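PDB 4XHC: alpha-L-rhamnosidase, which hydrolyses terminal alpha-L-rhamnose residues from alpha-L-rhamnosides, as a two-domain glycoside hydrolase of family GH78. Local coordinates for residues C206-T211 and F537-Y541; Q372-I376 and L401-K405; R469-I473 and Q488-W493. All blocks are in the same frame, centred on the assembly; numbering follows the deposited sequence.

Contact 1 (C206-T211 and F537-Y541); sequences CPAATT and FIRQY
The carbonyl oxygen of P207 receives a hydrogen bond from the guanidinium of R539, with NH1 2.7 Å from P207 O, and this bond ties the segment leading into the (alpha/alpha)6 barrel to the barrel's last helix. The 206-211 loop leads from strand 187-200 into helix 214-230, whereas R539 belongs to helix 534-540, almost at the C terminus. The N-H...O angle of 157° makes a fairly straight bond. The oxygen lies near the guanidinium plane, at its edge, although the donor is tilted by 34° from the plane of the carbonyl. P207, A208 and A209 run in an extended, polyproline-like path, a conformation that suits proline and gives the loop backbone carbonyls to offer to a partner. Arginine suits the other side because its chain, extended from CG to NE, carries several N-H groups across to the loop. A209 CB covers one face, 4.0 Å above the plane and displaced from its centre, and a side chain as small as a methyl is consistent with the group lying close to the backbone. The guanidinium is also held by a salt bridge from NH2 to D220 of helix 214-230 and by a weak hydrogen bond from NH1 to V259 O, which should limit its rotation. Further along, contact becomes apolar. T211 turns its OG1 anti to the backbone N (chi1 -171°), where the hydroxyl hydrogen-bonds to L543 O. Its hydrocarbon part meets I538, a beta-branched residue whose CG2 reaches T211 CB at 4.1 Å and T211 CG2 at 4.2 Å.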
# COMPACT_ATOMS: atom_id res chain seq x y z
N CYS A 206 -35.26 12.07 -10.43
CA CYS A 206 -35.85 11.61 -9.18
C CYS A 206 -36.88 12.62 -8.66
O CYS A 206 -36.50 13.65 -8.09
CB CYS A 206 -34.75 11.41 -8.13
SG CYS A 206 -35.35 10.93 -6.50
N PRO A 207 -38.20 12.35 -8.84
CA PRO A 207 -39.22 13.33 -8.43
C PRO A 207 -39.07 13.85 -6.98
O PRO A 207 -38.68 13.10 -6.09
CB PRO A 207 -40.56 12.57 -8.60
CG PRO A 207 -40.20 11.14 -8.86
CD PRO A 207 -38.81 11.14 -9.43
N ALA A 208 -39.38 15.13 -6.77
CA ALA A 208 -39.32 15.75 -5.45
C ALA A 208 -40.49 15.24 -4.59
O ALA A 208 -41.55 14.91 -5.11
CB ALA A 208 -39.37 17.27 -5.57
N ALA A 209 -40.28 15.18 -3.29
CA ALA A 209 -41.33 14.76 -2.37
C ALA A 209 -42.37 15.87 -2.19
O ALA A 209 -42.04 17.05 -2.15
CB ALA A 209 -40.72 14.36 -1.03
N THR A 210 -43.64 15.47 -2.06
CA THR A 210 -44.74 16.40 -1.86
C THR A 210 -44.83 16.95 -0.44
O THR A 210 -45.19 18.10 -0.24
CB THR A 210 -46.08 15.71 -2.15
OG1 THR A 210 -46.07 15.24 -3.49
CG2 THR A 210 -47.28 16.67 -1.95
N THR A 211 -44.50 16.11 0.54
CA THR A 211 -44.76 16.40 1.96
C THR A 211 -44.55 17.86 2.37
O THR A 211 -43.52 18.45 2.08
CB THR A 211 -43.90 15.47 2.88
OG1 THR A 211 -44.32 15.61 4.24
CG2 THR A 211 -42.40 15.80 2.77
N PHE A 537 -42.40 5.19 2.53
CA PHE A 537 -43.55 5.52 3.37
C PHE A 537 -44.05 6.94 3.11
O PHE A 537 -45.25 7.17 2.96
CB PHE A 537 -43.20 5.39 4.86
CG PHE A 537 -42.98 3.97 5.31
CD1 PHE A 537 -43.98 3.02 5.17
CD2 PHE A 537 -41.78 3.60 5.91
CE1 PHE A 537 -43.78 1.71 5.59
CE2 PHE A 537 -41.57 2.30 6.34
CZ PHE A 537 -42.57 1.36 6.18
N ILE A 538 -43.12 7.89 3.04
CA ILE A 538 -43.48 9.29 2.90
C ILE A 538 -44.14 9.52 1.54
O ILE A 538 -45.19 10.16 1.46
CB ILE A 538 -42.26 10.21 3.13
CG1 ILE A 538 -41.90 10.19 4.62
CG2 ILE A 538 -42.55 11.64 2.70
CD1 ILE A 538 -40.48 10.64 4.91
N ARG A 539 -43.55 8.96 0.49
CA ARG A 539 -44.05 9.16 -0.87
C ARG A 539 -45.29 8.33 -1.19
O ARG A 539 -46.26 8.85 -1.74
CB ARG A 539 -42.95 8.87 -1.90
CG ARG A 539 -41.84 9.91 -1.90
CD ARG A 539 -40.55 9.36 -2.47
NE ARG A 539 -39.45 10.30 -2.30
CZ ARG A 539 -38.94 11.07 -3.26
NH1 ARG A 539 -39.40 11.02 -4.50
NH2 ARG A 539 -37.93 11.88 -2.97
N GLN A 540 -45.27 7.05 -0.85
CA GLN A 540 -46.37 6.13 -1.16
C GLN A 540 -47.64 6.43 -0.37
O GLN A 540 -48.73 6.30 -0.90
CB GLN A 540 -45.94 4.68 -0.90
CG GLN A 540 -46.91 3.62 -1.40
CD GLN A 540 -47.05 3.60 -2.90
OE1 GLN A 540 -46.13 3.96 -3.63
NE2 GLN A 540 -48.20 3.17 -3.37
N TYR A 541 -47.50 6.82 0.90
CA TYR A 541 -48.67 7.10 1.76
C TYR A 541 -48.97 8.59 1.90
O TYR A 541 -49.91 8.97 2.62
CB TYR A 541 -48.49 6.46 3.13
CG TYR A 541 -48.47 4.96 3.08
CD1 TYR A 541 -47.31 4.27 2.75
CD2 TYR A 541 -49.63 4.21 3.33
CE1 TYR A 541 -47.28 2.89 2.69
CE2 TYR A 541 -49.61 2.83 3.27
CZ TYR A 541 -48.43 2.18 2.95
OH TYR A 541 -48.38 0.82 2.89

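Contact 2 (Q372-I376 and L401-K405); sequences QGVLI and LQQLK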
# COMPACT_ATOMS: atom_id res chain seq x y z
N GLN A 372 -42.45 -17.92 11.81
CA GLN A 372 -43.80 -18.35 11.51
C GLN A 372 -44.54 -17.24 10.75
O GLN A 372 -45.25 -17.51 9.78
CB GLN A 372 -44.54 -18.70 12.80
CG GLN A 372 -45.96 -19.24 12.61
CD GLN A 372 -46.03 -20.71 12.24
OE1 GLN A 372 -45.03 -21.42 12.28
NE2 GLN A 372 -47.23 -21.19 11.94
N GLY A 373 -44.38 -16.01 11.21
CA GLY A 373 -45.02 -14.86 10.58
C GLY A 373 -44.48 -14.60 9.18
O GLY A 373 -45.23 -14.23 8.28
N VAL A 374 -43.19 -14.78 8.99
CA VAL A 374 -42.62 -14.55 7.67
C VAL A 374 -43.16 -15.59 6.68
O VAL A 374 -43.46 -15.27 5.54
CB VAL A 374 -41.08 -14.55 7.71
CG1 VAL A 374 -40.49 -14.59 6.30
CG2 VAL A 374 -40.58 -13.32 8.45
N LEU A 375 -43.29 -16.82 7.14
CA LEU A 375 -43.82 -17.88 6.30
C LEU A 375 -45.24 -17.56 5.85
O LEU A 375 -45.57 -17.68 4.67
CB LEU A 375 -43.80 -19.22 7.06
CG LEU A 375 -44.38 -20.42 6.33
CD1 LEU A 375 -43.69 -20.62 4.99
CD2 LEU A 375 -44.25 -21.66 7.20
N ILE A 376 -46.08 -17.17 6.80
CA ILE A 376 -47.48 -16.85 6.51
C ILE A 376 -47.59 -15.62 5.60
O ILE A 376 -48.45 -15.57 4.72
CB ILE A 376 -48.27 -16.60 7.81
CG1 ILE A 376 -48.38 -17.91 8.61
CG2 ILE A 376 -49.66 -16.06 7.51
CD1 ILE A 376 -48.86 -17.72 10.03
N LEU A 401 -52.46 -21.92 4.36
CA LEU A 401 -52.43 -20.62 5.03
C LEU A 401 -53.28 -20.64 6.29
O LEU A 401 -52.88 -20.12 7.34
CB LEU A 401 -52.93 -19.52 4.08
CG LEU A 401 -52.71 -18.07 4.54
CD1 LEU A 401 -51.25 -17.67 4.43
CD2 LEU A 401 -53.58 -17.12 3.73
N GLN A 402 -54.45 -21.25 6.19
CA GLN A 402 -55.37 -21.34 7.31
C GLN A 402 -54.79 -22.18 8.45
O GLN A 402 -54.92 -21.81 9.62
CB GLN A 402 -56.73 -21.91 6.87
CG GLN A 402 -57.88 -21.49 7.77
CD GLN A 402 -57.71 -20.06 8.30
OE1 GLN A 402 -57.30 -19.85 9.45
NE2 GLN A 402 -57.98 -19.08 7.45
N GLN A 403 -54.19 -23.32 8.12
CA GLN A 403 -53.56 -24.19 9.12
C GLN A 403 -52.50 -23.44 9.88
O GLN A 403 -52.48 -23.48 11.11
CB GLN A 403 -52.98 -25.44 8.47
CG GLN A 403 -54.07 -26.41 8.04
CD GLN A 403 -53.54 -27.52 7.17
OE1 GLN A 403 -52.37 -27.92 7.31
NE2 GLN A 403 -54.38 -28.03 6.27
N LEU A 404 -51.64 -22.72 9.16
CA LEU A 404 -50.52 -22.00 9.78
C LEU A 404 -51.00 -20.87 10.69
O LEU A 404 -50.48 -20.72 11.80
CB LEU A 404 -49.59 -21.43 8.71
CG LEU A 404 -48.87 -22.41 7.78
CD1 LEU A 404 -47.99 -21.66 6.80
CD2 LEU A 404 -48.05 -23.42 8.56
N LYS A 405 -51.97 -20.09 10.24
CA LYS A 405 -52.55 -19.05 11.09
C LYS A 405 -53.17 -19.63 12.36
O LYS A 405 -52.95 -19.11 13.45
CB LYS A 405 -53.60 -18.25 10.34
CG LYS A 405 -53.03 -17.38 9.25
CD LYS A 405 -54.05 -16.37 8.76
CE LYS A 405 -53.47 -15.57 7.62
NZ LYS A 405 -54.32 -14.42 7.22
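I376 and L404 are at the heart of a helical hairpin, in which helices 368-389 and 391-412 follow one another in the chain and run antiparallel, as in the (alpha/alpha)6 barrel of this family. The short segments have axes 10.3 Å apart at closest approach, with 160° between their directions. Apolar packing carries most of the contact. The side chains of I376 and L404 lie alongside one another, pointing opposite ways, with I376 CG1 3.7 Å from L404 CB. CG2, the other branch of I376, meets L401 and K405: it lies 3.8 Å from L401 CD1 and also 3.8 Å from K405 CE. Branching at CB thus lets one isoleucine serve three neighbours. L404, with CG anti to its carbonyl carbon (chi1 -62°), carries CD1 to 3.8 Å from L375 CD2, the two leucines roughly perpendicular. Lysine suits the margin, its methylene chain covering I376 while NZ hydrogen-bonds to E440 O. The polar share is one hydrogen bond, long and bent, from Q372 NE2 to L404 O at 3.3 Å. The buried Q372 amide is held further by the backbone before helix 368-389, through OE1 to V349 N and NE2 to G347 O. Around the hairpin, L375 packs against L306 of helix 302-319, I376 against A439 and V441 of a loop, and L401 against L379 and I383, further along helix 368-389.

Contact 3 (R469-I473 and Q488-W493); sequences RHHYI and QIKAYW
Helices 466-478 and 482-498 form an antiparallel helical hairpin of the (alpha/alpha)6 barrel, and R469 meets Y492 across it with its side chain laid over the tyrosine ring. The segments run at 165° to each other. Between the two residues lies a CH-pi interaction: R469 CD sits 3.5 Å from the centroid of the Y492 ring, almost along the ring normal. The guanidinium continues over the same ring, its plane within 14° of the ring's, and NE and CZ lie above the CD1-CE1 side. Arginine fits here because its methylenes and its flat end can both cover an aromatic face. Y492 OH is hydrogen-bonded to F508 O, which anchors the far end of the ring; the side chain of Y492 is about 12 Å from the bound rhamnose, too far for direct contact. Next to it, W493 points the edge of its indole at H470 N and I473 CG1 of the first helix, the latter 4.0 Å from CZ3. W493 CH2 also comes near R469 CB, while NE1 is satisfied by S531 O. Q488 lies across the edge of the Y472 ring, NE2 3.7 Å from Y472 CE2. I473 makes the aliphatic part of the contact: CD1, turned from the extended position by chi2 (-51°), touches two residues of the second helix, 3.6 Å from Q488 CB and 4.2 Å from I489 CG1.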
# COMPACT_ATOMS: atom_id res chain seq x y z
N ARG A 469 -37.27 -1.98 12.19
CA ARG A 469 -38.15 -0.84 12.45
C ARG A 469 -39.04 -0.56 11.26
O ARG A 469 -40.18 -0.15 11.44
CB ARG A 469 -37.33 0.40 12.76
CG ARG A 469 -36.59 0.30 14.08
CD ARG A 469 -37.23 1.19 15.12
NE ARG A 469 -36.49 1.14 16.37
CZ ARG A 469 -36.80 1.89 17.43
NH1 ARG A 469 -37.81 2.74 17.36
NH2 ARG A 469 -36.08 1.81 18.54
N HIS A 470 -38.53 -0.77 10.06
CA HIS A 470 -39.35 -0.63 8.86
C HIS A 470 -40.64 -1.43 8.99
O HIS A 470 -41.71 -0.95 8.62
CB HIS A 470 -38.59 -1.13 7.63
CG HIS A 470 -39.48 -1.45 6.47
ND1 HIS A 470 -39.90 -0.49 5.57
CD2 HIS A 470 -40.05 -2.61 6.07
CE1 HIS A 470 -40.67 -1.05 4.66
NE2 HIS A 470 -40.78 -2.34 4.95
N HIS A 471 -40.52 -2.64 9.51
CA HIS A 471 -41.66 -3.53 9.62
C HIS A 471 -42.62 -3.08 10.71
O HIS A 471 -43.83 -3.24 10.57
CB HIS A 471 -41.19 -4.96 9.83
CG HIS A 471 -40.37 -5.47 8.69
ND1 HIS A 471 -39.01 -5.28 8.61
CD2 HIS A 471 -40.72 -6.11 7.55
CE1 HIS A 471 -38.55 -5.80 7.49
NE2 HIS A 471 -39.57 -6.31 6.82
N TYR A 472 -42.08 -2.52 11.78
CA TYR A 472 -42.89 -1.91 12.83
C TYR A 472 -43.76 -0.80 12.24
O TYR A 472 -44.96 -0.70 12.55
CB TYR A 472 -41.96 -1.36 13.92
CG TYR A 472 -42.65 -0.62 15.03
CD1 TYR A 472 -43.77 -1.13 15.67
CD2 TYR A 472 -42.14 0.60 15.48
CE1 TYR A 472 -44.38 -0.44 16.70
CE2 TYR A 472 -42.74 1.29 16.52
CZ TYR A 472 -43.86 0.76 17.11
OH TYR A 472 -44.46 1.46 18.13
N ILE A 473 -43.17 0.02 11.38
CA ILE A 473 -43.92 1.10 10.71
C ILE A 473 -45.02 0.54 9.83
O ILE A 473 -46.15 1.04 9.84
CB ILE A 473 -42.99 2.00 9.85
CG1 ILE A 473 -41.93 2.68 10.73
CG2 ILE A 473 -43.79 3.05 9.10
CD1 ILE A 473 -42.50 3.40 11.94
N GLN A 488 -43.37 7.97 14.79
CA GLN A 488 -42.31 6.97 14.92
C GLN A 488 -41.20 7.10 13.90
O GLN A 488 -40.04 6.79 14.20
CB GLN A 488 -42.89 5.55 14.84
CG GLN A 488 -43.33 5.01 16.18
CD GLN A 488 -42.19 4.94 17.17
OE1 GLN A 488 -42.37 5.25 18.34
NE2 GLN A 488 -41.00 4.55 16.69
N ILE A 489 -41.54 7.51 12.69
CA ILE A 489 -40.53 7.81 11.68
C ILE A 489 -39.68 9.00 12.16
O ILE A 489 -38.46 8.96 12.12
CB ILE A 489 -41.17 8.11 10.31
CG1 ILE A 489 -41.71 6.81 9.71
CG2 ILE A 489 -40.15 8.75 9.36
CD1 ILE A 489 -42.70 7.02 8.59
N LYS A 490 -40.35 10.03 12.65
CA LYS A 490 -39.69 11.23 13.16
C LYS A 490 -38.80 10.98 14.38
O LYS A 490 -37.70 11.53 14.47
CB LYS A 490 -40.72 12.28 13.53
CG LYS A 490 -41.46 12.87 12.34
CD LYS A 490 -42.42 13.95 12.82
CE LYS A 490 -42.99 14.73 11.67
NZ LYS A 490 -44.12 15.56 12.15
N ALA A 491 -39.28 10.17 15.32
CA ALA A 491 -38.53 9.91 16.55
C ALA A 491 -37.26 9.11 16.28
O ALA A 491 -36.20 9.43 16.82
CB ALA A 491 -39.40 9.17 17.55
N TYR A 492 -37.36 8.09 15.44
CA TYR A 492 -36.25 7.18 15.17
C TYR A 492 -35.29 7.72 14.09
O TYR A 492 -34.15 8.04 14.39
CB TYR A 492 -36.79 5.81 14.79
CG TYR A 492 -35.75 4.72 14.61
CD1 TYR A 492 -35.08 4.19 15.70
CD2 TYR A 492 -35.48 4.20 13.35
CE1 TYR A 492 -34.14 3.19 15.53
CE2 TYR A 492 -34.55 3.20 13.18
CZ TYR A 492 -33.88 2.69 14.26
OH TYR A 492 -32.96 1.69 14.06
N TRP A 493 -35.76 7.83 12.85
CA TRP A 493 -34.91 8.34 11.77
C TRP A 493 -34.54 9.82 11.95
O TRP A 493 -33.45 10.24 11.56
CB TRP A 493 -35.57 8.14 10.41
CG TRP A 493 -35.50 6.73 9.88
CD1 TRP A 493 -34.54 6.22 9.08
CD2 TRP A 493 -36.45 5.69 10.10
NE1 TRP A 493 -34.82 4.91 8.79
CE2 TRP A 493 -35.99 4.56 9.39
CE3 TRP A 493 -37.65 5.59 10.81
CZ2 TRP A 493 -36.68 3.36 9.38
CZ3 TRP A 493 -38.34 4.39 10.81
CH2 TRP A 493 -37.85 3.29 10.10

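From the N terminus, the chain leaves the beta-rich domain and passes through 206-211, the opening side of contact 1, before entering the helical barrel. Among the helices that follow, two hairpins lie in series: contact 2 closes a loop of about 25 residues between helices 368-389 and 391-412, and contact 3 a shorter one between 466-478 and 482-498. Both nest inside the long loop that contact 1 closes when the chain reaches helix 534-540. Contacts 1 and 3 touch, through F537 against H470, I473 and I489, so the last helix lies between 206-211 and the hairpin of contact 3. Contact 2 stands apart, its nearest atoms about 7 Å from contact 3 and about 15 Å from contact 1.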